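Local structure of nucleoporin NUP82 (Saccharomyces cerevisiae, 3PBP) at residues A[42-47]-A[52-57]; A[98-103]-A[107-112]; A[11-16]-A[443-448]. The protein serves as a structural constituent of the nuclear pore complex, this chain being the protein's N-terminal domain, most of which is the region that interacts with NUP116. The protein carries 1 engineered substitution. All coordinates share one frame; numbering follows the deposited sequence.

Contact 1. Residues A[42-47]-A[52-57]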
loop_
_atom_site.group_PDB
_atom_site.type_symbol
_atom_site.label_atom_id
_atom_site.label_comp_id
_atom_site.label_asym_id
_atom_site.label_seq_id
_atom_site.Cartn_x
_atom_site.Cartn_y
_atom_site.Cartn_z
ATOM N N ILE A 42 -2.135 -24.532 -19.989
ATOM C CA ILE A 42 -2.863 -25.620 -19.359
ATOM C C ILE A 42 -2.551 -25.621 -17.863
ATOM O O ILE A 42 -1.394 -25.444 -17.456
ATOM C CB ILE A 42 -2.470 -27.014 -19.922
ATOM C CG1 ILE A 42 -2.560 -27.025 -21.456
ATOM C CG2 ILE A 42 -3.411 -28.083 -19.327
ATOM C CD1 ILE A 42 -2.001 -28.271 -22.087
ATOM N N ILE A 43 -3.589 -25.815 -17.051
ATOM C CA ILE A 43 -3.425 -25.864 -15.614
ATOM C C ILE A 43 -3.344 -27.318 -15.187
ATOM O O ILE A 43 -4.192 -28.132 -15.546
ATOM C CB ILE A 43 -4.621 -25.230 -14.875
ATOM C CG1 ILE A 43 -4.822 -23.784 -15.335
ATOM C CG2 ILE A 43 -4.384 -25.285 -13.373
ATOM C CD1 ILE A 43 -6.093 -23.109 -14.778
ATOM N N ARG A 44 -2.302 -27.651 -14.441
ATOM C CA ARG A 44 -2.157 -28.996 -13.912
ATOM C C ARG A 44 -2.241 -28.866 -12.392
ATOM O O ARG A 44 -1.611 -27.988 -11.803
ATOM C CB ARG A 44 -0.814 -29.590 -14.288
ATOM C CG ARG A 44 -0.718 -30.016 -15.709
ATOM C CD ARG A 44 0.596 -30.739 -15.946
ATOM N NE ARG A 44 0.756 -31.107 -17.349
ATOM C CZ ARG A 44 1.860 -31.629 -17.874
ATOM N NH1 ARG A 44 2.923 -31.852 -17.113
ATOM N NH2 ARG A 44 1.905 -31.913 -19.170
ATOM N N TRP A 45 -3.035 -29.718 -11.755
ATOM C CA TRP A 45 -3.168 -29.667 -10.309
ATOM C C TRP A 45 -3.093 -31.075 -9.759
ATOM O O TRP A 45 -3.676 -31.993 -10.315
ATOM C CB TRP A 45 -4.483 -28.982 -9.920
ATOM C CG TRP A 45 -5.747 -29.697 -10.331
ATOM C CD1 TRP A 45 -6.499 -30.539 -9.564
ATOM C CD2 TRP A 45 -6.436 -29.576 -11.579
ATOM N NE1 TRP A 45 -7.615 -30.940 -10.249
ATOM C CE2 TRP A 45 -7.604 -30.365 -11.490
ATOM C CE3 TRP A 45 -6.184 -28.871 -12.763
ATOM C CZ2 TRP A 45 -8.518 -30.474 -12.545
ATOM C CZ3 TRP A 45 -7.099 -28.981 -13.818
ATOM C CH2 TRP A 45 -8.248 -29.773 -13.698
ATOM N N TYR A 46 -2.368 -31.248 -8.666
ATOM C CA TYR A 46 -2.228 -32.571 -8.094
ATOM C C TYR A 46 -2.143 -32.484 -6.588
ATOM O O TYR A 46 -1.341 -31.718 -6.051
ATOM C CB TYR A 46 -0.967 -33.212 -8.667
ATOM C CG TYR A 46 -0.489 -34.486 -8.022
ATOM C CD1 TYR A 46 -1.140 -35.701 -8.238
ATOM C CD2 TYR A 46 0.662 -34.487 -7.251
ATOM C CE1 TYR A 46 -0.639 -36.896 -7.705
ATOM C CE2 TYR A 46 1.171 -35.662 -6.714
ATOM C CZ TYR A 46 0.522 -36.862 -6.942
ATOM O OH TYR A 46 1.054 -38.012 -6.398
ATOM N N ASN A 47 -2.992 -33.247 -5.904
ATOM C CA ASN A 47 -2.962 -33.265 -4.454
ATOM C C ASN A 47 -2.099 -34.443 -4.018
ATOM O O ASN A 47 -2.479 -35.603 -4.146
ATOM C CB ASN A 47 -4.361 -33.398 -3.860
ATOM C CG ASN A 47 -4.342 -33.353 -2.353
ATOM O OD1 ASN A 47 -3.664 -34.147 -1.711
ATOM N ND2 ASN A 47 -5.074 -32.415 -1.781
ATOM N N SER A 52 -3.788 -39.923 -7.401
ATOM C CA SER A 52 -2.817 -40.906 -7.852
ATOM C C SER A 52 -2.339 -40.368 -9.205
ATOM O O SER A 52 -1.264 -40.712 -9.685
ATOM C CB SER A 52 -3.453 -42.301 -7.995
ATOM O OG SER A 52 -4.558 -42.292 -8.880
ATOM N N LEU A 53 -3.148 -39.501 -9.801
ATOM C CA LEU A 53 -2.818 -38.887 -11.082
ATOM C C LEU A 53 -3.107 -37.406 -10.983
ATOM O O LEU A 53 -3.885 -36.985 -10.128
ATOM C CB LEU A 53 -3.673 -39.475 -12.200
ATOM C CG LEU A 53 -3.288 -40.873 -12.671
ATOM C CD1 LEU A 53 -4.496 -41.530 -13.346
ATOM C CD2 LEU A 53 -2.089 -40.785 -13.600
ATOM N N TYR A 54 -2.480 -36.615 -11.846
ATOM C CA TYR A 54 -2.733 -35.183 -11.848
ATOM C C TYR A 54 -3.841 -34.921 -12.863
ATOM O O TYR A 54 -4.227 -35.818 -13.607
ATOM C CB TYR A 54 -1.459 -34.407 -12.206
ATOM C CG TYR A 54 -1.024 -34.511 -13.648
ATOM C CD1 TYR A 54 -1.695 -33.814 -14.659
ATOM C CD2 TYR A 54 0.068 -35.299 -14.005
ATOM C CE1 TYR A 54 -1.281 -33.904 -15.986
ATOM C CE2 TYR A 54 0.490 -35.393 -15.326
ATOM C CZ TYR A 54 -0.184 -34.696 -16.309
ATOM O OH TYR A 54 0.261 -34.786 -17.606
ATOM N N HIS A 55 -4.363 -33.705 -12.891
ATOM C CA HIS A 55 -5.425 -33.402 -13.823
ATOM C C HIS A 55 -5.109 -32.134 -14.577
ATOM O O HIS A 55 -4.221 -31.388 -14.184
ATOM C CB HIS A 55 -6.745 -33.294 -13.075
ATOM C CG HIS A 55 -7.019 -34.469 -12.190
ATOM N ND1 HIS A 55 -6.353 -34.670 -10.998
ATOM C CD2 HIS A 55 -7.828 -35.542 -12.354
ATOM C CE1 HIS A 55 -6.738 -35.817 -10.468
ATOM N NE2 HIS A 55 -7.632 -36.366 -11.271
ATOM N N SER A 56 -5.823 -31.901 -15.677
ATOM C CA SER A 56 -5.583 -30.729 -16.507
ATOM C C SER A 56 -6.828 -30.015 -17.001
ATOM O O SER A 56 -7.922 -30.583 -17.070
ATOM C CB SER A 56 -4.754 -31.118 -17.714
ATOM O OG SER A 56 -3.582 -31.769 -17.296
ATOM N N LEU A 57 -6.635 -28.751 -17.346
ATOM C CA LEU A 57 -7.698 -27.915 -17.861
ATOM C C LEU A 57 -7.041 -26.911 -18.780
ATOM O O LEU A 57 -6.521 -25.900 -18.332
ATOM C CB LEU A 57 -8.414 -27.177 -16.738
ATOM C CG LEU A 57 -9.420 -26.150 -17.260
ATOM C CD1 LEU A 57 -10.482 -26.876 -18.084
ATOM C CD2 LEU A 57 -10.049 -25.387 -16.094
#

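Contact 2. Residues A[98-103]-A[107-112]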
loop_
_atom_site.group_PDB
_atom_site.type_symbol
_atom_site.label_atom_id
_atom_site.label_comp_id
_atom_site.label_asym_id
_atom_site.label_seq_id
_atom_site.Cartn_x
_atom_site.Cartn_y
_atom_site.Cartn_z
ATOM N N SER A 98 -12.333 -34.326 -12.039
ATOM C CA SER A 98 -11.330 -35.233 -12.581
ATOM C C SER A 98 -11.371 -35.223 -14.100
ATOM O O SER A 98 -10.328 -35.158 -14.766
ATOM C CB SER A 98 -11.560 -36.654 -12.056
ATOM O OG SER A 98 -12.906 -37.050 -12.246
ATOM N N ASN A 99 -12.578 -35.269 -14.647
ATOM C CA ASN A 99 -12.739 -35.270 -16.087
ATOM C C ASN A 99 -13.443 -34.003 -16.543
ATOM O O ASN A 99 -14.665 -33.983 -16.700
ATOM C CB ASN A 99 -13.532 -36.502 -16.515
ATOM C CG ASN A 99 -12.993 -37.115 -17.784
ATOM O OD1 ASN A 99 -11.798 -37.423 -17.882
ATOM N ND2 ASN A 99 -13.867 -37.301 -18.771
ATOM N N VAL A 100 -12.666 -32.947 -16.757
ATOM C CA VAL A 100 -13.221 -31.669 -17.188
ATOM C C VAL A 100 -13.296 -31.597 -18.713
ATOM O O VAL A 100 -12.426 -31.018 -19.363
ATOM C CB VAL A 100 -12.368 -30.497 -16.672
ATOM C CG1 VAL A 100 -13.210 -29.239 -16.609
ATOM C CG2 VAL A 100 -11.793 -30.832 -15.311
ATOM N N GLU A 101 -14.347 -32.188 -19.276
ATOM C CA GLU A 101 -14.545 -32.206 -20.722
ATOM C C GLU A 101 -15.580 -31.189 -21.177
ATOM O O GLU A 101 -15.291 -30.344 -22.024
ATOM C CB GLU A 101 -14.971 -33.597 -21.170
ATOM C CG GLU A 101 -14.029 -34.215 -22.179
ATOM C CD GLU A 101 -13.592 -35.617 -21.782
ATOM O OE1 GLU A 101 -12.908 -35.758 -20.747
ATOM O OE2 GLU A 101 -13.935 -36.582 -22.500
ATOM N N ASP A 102 -16.783 -31.285 -20.618
ATOM C CA ASP A 102 -17.874 -30.368 -20.940
ATOM C C ASP A 102 -17.377 -28.959 -21.200
ATOM O O ASP A 102 -16.849 -28.315 -20.300
ATOM C CB ASP A 102 -18.862 -30.297 -19.779
ATOM C CG ASP A 102 -20.191 -30.921 -20.108
ATOM O OD1 ASP A 102 -20.819 -30.501 -21.106
ATOM O OD2 ASP A 102 -20.608 -31.832 -19.358
ATOM N N VAL A 103 -17.546 -28.472 -22.422
ATOM C CA VAL A 103 -17.125 -27.114 -22.737
ATOM C C VAL A 103 -17.857 -26.150 -21.799
ATOM O O VAL A 103 -17.329 -25.096 -21.435
ATOM C CB VAL A 103 -17.454 -26.756 -24.205
ATOM C CG1 VAL A 103 -17.192 -25.272 -24.458
ATOM C CG2 VAL A 103 -16.623 -27.629 -25.143
ATOM N N ASP A 107 -15.981 -23.656 -18.877
ATOM C CA ASP A 107 -16.165 -22.214 -18.891
ATOM C C ASP A 107 -16.581 -21.780 -17.502
ATOM O O ASP A 107 -16.472 -20.606 -17.140
ATOM C CB ASP A 107 -17.238 -21.818 -19.905
ATOM C CG ASP A 107 -16.854 -22.179 -21.327
ATOM O OD1 ASP A 107 -15.763 -22.762 -21.508
ATOM O OD2 ASP A 107 -17.642 -21.881 -22.259
ATOM N N ALA A 108 -17.068 -22.743 -16.727
ATOM C CA ALA A 108 -17.499 -22.478 -15.363
ATOM C C ALA A 108 -16.303 -22.024 -14.529
ATOM O O ALA A 108 -16.456 -21.282 -13.563
ATOM C CB ALA A 108 -18.108 -23.739 -14.756
ATOM N N PHE A 109 -15.116 -22.478 -14.923
ATOM C CA PHE A 109 -13.892 -22.147 -14.219
ATOM C C PHE A 109 -13.332 -20.774 -14.551
ATOM O O PHE A 109 -12.320 -20.361 -13.988
ATOM C CB PHE A 109 -12.852 -23.230 -14.468
ATOM C CG PHE A 109 -13.273 -24.580 -13.959
ATOM C CD1 PHE A 109 -13.714 -24.730 -12.646
ATOM C CD2 PHE A 109 -13.256 -25.694 -14.792
ATOM C CE1 PHE A 109 -14.130 -25.957 -12.173
ATOM C CE2 PHE A 109 -13.673 -26.929 -14.326
ATOM C CZ PHE A 109 -14.111 -27.057 -13.009
ATOM N N GLN A 110 -13.987 -20.069 -15.465
ATOM C CA GLN A 110 -13.563 -18.728 -15.814
ATOM C C GLN A 110 -14.470 -17.903 -14.930
ATOM O O GLN A 110 -15.652 -17.722 -15.215
ATOM C CB GLN A 110 -13.812 -18.434 -17.296
ATOM C CG GLN A 110 -12.991 -19.280 -18.251
ATOM C CD GLN A 110 -11.484 -19.219 -17.975
ATOM O OE1 GLN A 110 -10.870 -18.140 -17.980
ATOM N NE2 GLN A 110 -10.879 -20.389 -17.742
ATOM N N ILE A 111 -13.907 -17.402 -13.844
ATOM C CA ILE A 111 -14.684 -16.661 -12.875
ATOM C C ILE A 111 -14.810 -15.148 -13.016
ATOM O O ILE A 111 -15.861 -14.578 -12.666
ATOM C CB ILE A 111 -14.168 -17.005 -11.480
ATOM C CG1 ILE A 111 -14.338 -18.507 -11.267
ATOM C CG2 ILE A 111 -14.897 -16.207 -10.421
ATOM C CD1 ILE A 111 -13.866 -18.987 -9.921
ATOM N N PHE A 112 -13.775 -14.486 -13.529
ATOM C CA PHE A 112 -13.830 -13.027 -13.646
ATOM C C PHE A 112 -12.873 -12.490 -14.695
ATOM O O PHE A 112 -11.789 -13.051 -14.909
ATOM C CB PHE A 112 -13.493 -12.413 -12.283
ATOM C CG PHE A 112 -13.315 -10.917 -12.301
ATOM C CD1 PHE A 112 -14.401 -10.070 -12.093
ATOM C CD2 PHE A 112 -12.051 -10.359 -12.480
ATOM C CE1 PHE A 112 -14.239 -8.698 -12.057
ATOM C CE2 PHE A 112 -11.876 -8.987 -12.449
ATOM C CZ PHE A 112 -12.980 -8.150 -12.236
#

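Contact 3. Residues A[11-16]-A[443-448]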
loop_
_atom_site.group_PDB
_atom_site.type_symbol
_atom_site.label_atom_id
_atom_site.label_comp_id
_atom_site.label_asym_id
_atom_site.label_seq_id
_atom_site.Cartn_x
_atom_site.Cartn_y
_atom_site.Cartn_z
ATOM N N PRO A 11 5.229 -37.050 -12.281
ATOM C CA PRO A 11 4.473 -36.909 -13.534
ATOM C C PRO A 11 3.974 -35.514 -13.891
ATOM O O PRO A 11 4.055 -35.111 -15.050
ATOM C CB PRO A 11 3.324 -37.885 -13.347
ATOM C CG PRO A 11 3.985 -38.991 -12.628
ATOM C CD PRO A 11 4.819 -38.277 -11.577
ATOM N N ILE A 12 3.459 -34.785 -12.903
ATOM C CA ILE A 12 2.931 -33.436 -13.135
ATOM C C ILE A 12 3.978 -32.445 -13.640
ATOM O O ILE A 12 3.658 -31.493 -14.355
ATOM C CB ILE A 12 2.284 -32.843 -11.845
ATOM C CG1 ILE A 12 1.521 -31.561 -12.193
ATOM C CG2 ILE A 12 3.353 -32.564 -10.798
ATOM C CD1 ILE A 12 0.732 -30.957 -11.046
ATOM N N PHE A 13 5.232 -32.685 -13.283
ATOM C CA PHE A 13 6.314 -31.794 -13.665
ATOM C C PHE A 13 6.861 -31.898 -15.085
ATOM O O PHE A 13 7.179 -30.878 -15.695
ATOM C CB PHE A 13 7.468 -31.945 -12.682
ATOM C CG PHE A 13 7.146 -31.489 -11.293
ATOM C CD1 PHE A 13 6.549 -30.256 -11.073
ATOM C CD2 PHE A 13 7.490 -32.269 -10.195
ATOM C CE1 PHE A 13 6.299 -29.803 -9.786
ATOM C CE2 PHE A 13 7.242 -31.817 -8.902
ATOM C CZ PHE A 13 6.645 -30.577 -8.703
ATOM N N GLN A 14 6.975 -33.107 -15.624
ATOM C CA GLN A 14 7.539 -33.252 -16.960
ATOM C C GLN A 14 6.884 -32.388 -18.030
ATOM O O GLN A 14 5.664 -32.403 -18.215
ATOM C CB GLN A 14 7.578 -34.721 -17.358
ATOM C CG GLN A 14 8.675 -35.449 -16.589
ATOM C CD GLN A 14 9.028 -36.801 -17.175
ATOM O OE1 GLN A 14 9.310 -36.918 -18.374
ATOM N NE2 GLN A 14 9.029 -37.834 -16.330
ATOM N N ALA A 15 7.731 -31.628 -18.722
ATOM C CA ALA A 15 7.291 -30.694 -19.743
ATOM C C ALA A 15 7.644 -31.083 -21.165
ATOM O O ALA A 15 8.399 -32.022 -21.396
ATOM C CB ALA A 15 7.855 -29.315 -19.443
ATOM N N SER A 16 7.083 -30.321 -22.104
ATOM C CA SER A 16 7.276 -30.506 -23.539
ATOM C C SER A 16 7.021 -31.939 -23.991
ATOM O O SER A 16 6.545 -32.174 -25.108
ATOM C CB SER A 16 8.689 -30.076 -23.951
ATOM O OG SER A 16 9.676 -30.950 -23.431
ATOM N N LYS A 443 13.559 -22.282 -18.430
ATOM C CA LYS A 443 14.347 -23.459 -18.760
ATOM C C LYS A 443 14.473 -24.552 -17.717
ATOM O O LYS A 443 14.775 -25.695 -18.070
ATOM C CB LYS A 443 15.771 -23.029 -19.157
ATOM C CG LYS A 443 15.863 -22.111 -20.378
ATOM C CD LYS A 443 17.309 -21.709 -20.673
ATOM C CE LYS A 443 17.407 -20.877 -21.948
ATOM N NZ LYS A 443 18.816 -20.492 -22.274
ATOM N N THR A 444 14.255 -24.241 -16.445
ATOM C CA THR A 444 14.446 -25.275 -15.435
ATOM C C THR A 444 13.321 -25.462 -14.417
ATOM O O THR A 444 12.304 -24.777 -14.448
ATOM C CB THR A 444 15.790 -25.024 -14.675
ATOM O OG1 THR A 444 16.812 -24.682 -15.616
ATOM C CG2 THR A 444 16.247 -26.273 -13.929
ATOM N N LEU A 445 13.529 -26.437 -13.538
ATOM C CA LEU A 445 12.631 -26.785 -12.451
ATOM C C LEU A 445 13.497 -27.538 -11.452
ATOM O O LEU A 445 13.743 -28.731 -11.606
ATOM C CB LEU A 445 11.492 -27.682 -12.933
ATOM C CG LEU A 445 10.672 -28.306 -11.797
ATOM C CD1 LEU A 445 10.299 -27.254 -10.759
ATOM C CD2 LEU A 445 9.436 -28.956 -12.380
ATOM N N THR A 446 13.966 -26.821 -10.437
ATOM C CA THR A 446 14.827 -27.385 -9.409
ATOM C C THR A 446 14.106 -27.536 -8.082
ATOM O O THR A 446 13.116 -26.863 -7.830
ATOM C CB THR A 446 16.034 -26.484 -9.182
ATOM O OG1 THR A 446 16.724 -26.305 -10.421
ATOM C CG2 THR A 446 16.976 -27.089 -8.160
ATOM N N PHE A 447 14.607 -28.428 -7.239
ATOM C CA PHE A 447 14.028 -28.646 -5.921
ATOM C C PHE A 447 15.179 -28.615 -4.931
ATOM O O PHE A 447 16.275 -29.072 -5.245
ATOM C CB PHE A 447 13.297 -29.997 -5.854
ATOM C CG PHE A 447 12.093 -30.077 -6.752
ATOM C CD1 PHE A 447 12.239 -30.216 -8.127
ATOM C CD2 PHE A 447 10.813 -29.952 -6.233
ATOM C CE1 PHE A 447 11.129 -30.222 -8.972
ATOM C CE2 PHE A 447 9.697 -29.958 -7.072
ATOM C CZ PHE A 447 9.859 -30.092 -8.443
ATOM N N GLN A 448 14.941 -28.060 -3.747
ATOM C CA GLN A 448 15.980 -27.972 -2.729
ATOM C C GLN A 448 15.413 -28.177 -1.343
ATOM O O GLN A 448 14.279 -27.793 -1.068
ATOM C CB GLN A 448 16.664 -26.615 -2.802
ATOM C CG GLN A 448 17.088 -26.271 -4.200
ATOM C CD GLN A 448 18.029 -25.112 -4.246
ATOM O OE1 GLN A 448 18.563 -24.777 -5.305
ATOM N NE2 GLN A 448 18.249 -24.485 -3.095
#

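Contact 1. Residues A[42-47]-A[52-57]
The indole of Trp45 receives CB of His55 over one face, a CH-pi contact with CB 3.7 Å from the centroid of the Trp45 six-membered ring, while the backbone N of Leu57 lies at the indole edge. The imidazole of His55 is nearly parallel to the indole but slid so far that little overlap remains; Trp45 O lies at the imidazole edge, in its plane. Trp95 meets Trp45 edge to face, and Pro94 packs on the indole. On the other sheet face, Tyr54 OH sits 3.5 Å from Arg44 CZ, over the centre of the guanidinium, with guanidinium and phenol planes 26° apart. The Arg44 chain, extended from CG to NE, runs past the phenol so that CD makes an off-centre CH-pi contact with the ring and the guanidinium reaches the hydroxyl. The edge of the Tyr46 ring faces Leu53 O, which is 3.6 Å from Tyr46 CD1.

Between the two sets of groups runs an antiparallel hairpin. Ile43 and Leu57 form one hydrogen-bonded pair, Ile43 N 3.2 Å from Leu57 O, and Trp45 and His55 another, His55 N 3.2 Å from Trp45 O. Between them, Arg44 and Ser56 are a non-hydrogen-bonded pair. The hairpin is chemically two-sided: aromatic and apolar packing on one face, and on the other NH1 of Arg44 reaching the carbonyls of Ile12 and Gln14, a grip that probably steadies the cation against the Tyr54 hydroxyl.

Contact 2. Residues A[98-103]-A[107-112]
Val100 and Phe109 make the close-packed part of this contact, both buried and each with its CB directed toward the other segment. The CG1 methyl of Val100 comes in the plane of the Phe109 ring at its edge, against CE2 and 4.0 Å from Phe109 CD2. Val100 itself is the centre of an inverse gamma turn, and chi1 of -156° puts CG1 roughly opposite its backbone N. Tyr97 meets the Phe109 ring edge to face, and Leu57 packs on both Val100 and Phe109.

The other end is looser and nearer solvent: exposed Val103 runs CG1 alongside the Asp107 carboxylate, 4.1 Å from Asp107 OD2, a grazing contact. What ties this end is backbone: Asp107 N donates to Val103 O at 3.2 Å, closing a short helical turn. The carboxylate leans back over this bond, Asp107 OD1 2.8 Å from Val103 O, two acceptors that cannot bond each other; OD1 finds its mates outside, in a salt bridge with Arg61 and a hydrogen bond from His62. With an alanine here, Arg61 would probably lose its carboxylate mate and His62 its acceptor.

A type I beta turn, with Gln110 N 3.0 Å from Asp107 O, leads into 110-115. That strand carries a classic beta bulge, Ile111 and Phe112 sharing Val90 as partner, and is an outer member of a four-stranded antiparallel meander, the form of a beta-propeller blade.

Contact 3. Residues A[11-16]-A[443-448]
Phe13 and Phe447 each carry CG opposite the carbonyl carbon (chi1 near -65° in both), and from these starting points the two rings reach toward each other from opposite directions. Leu445 differs: its CG lies across from the backbone N, at chi1 169°, and together with the second torsion this brings CD2 to Phe13, the two side chains crossing at about a right angle.

The rings form an offset edge-to-face pair. Phe447 brings its edge, led by CZ, over one face of Phe13 and toward the rim of that ring, with 4.8 Å between the two ring centroids and 61° between the planes. The opposite face of Phe13 is occupied by its sequence neighbour: Ile12 CG2 stands 3.9 Å above it, over the centre. The aromatic ring is thus held between an aliphatic methyl and an aromatic edge. Leu445 CD2 completes the approach near the root of the ring, 3.6 Å from Phe13 CB.

Leu445 and Phe447, two residues apart on one strand, offer their side chains on the same side, where they also rest on Met440 and Ala438 of the adjacent strand 434-440. Phe13 packs on Ile26 and Ile35, in the first two strands of the N-terminal sheet. A single side chain therefore joins the segment ahead of the first sheet to an outer strand of the last one.

No hydrogen bond spans the two segments. Their junction is purely apolar, held by shape and by the weak electrostatics of an aromatic edge on a face, so it probably depends on excluding water more than on any directional bond.

In the fold
Contact 1 sits between the other two, its centre about 13 Å from that of contact 2 and about 14 Å from that of contact 3; contacts 2 and 3 do not touch, their nearest atoms being about 12 Å apart. Towards contact 2 the join is apolar, with Leu57 CD2 3.5 Å from Phe109 CD2. Towards contact 3 it is polar as well, Arg44 NH1 lying 2.9 Å from Ile12 O. Contact 3 links the beginning and end of the chain, enclosing the others in sequence, consistent with the closure of a beta-propeller. Contacts 1 and 2 and residues 11-16 fall within the NUP116-interacting region, yet no other chain of the assembly touches any of these segments.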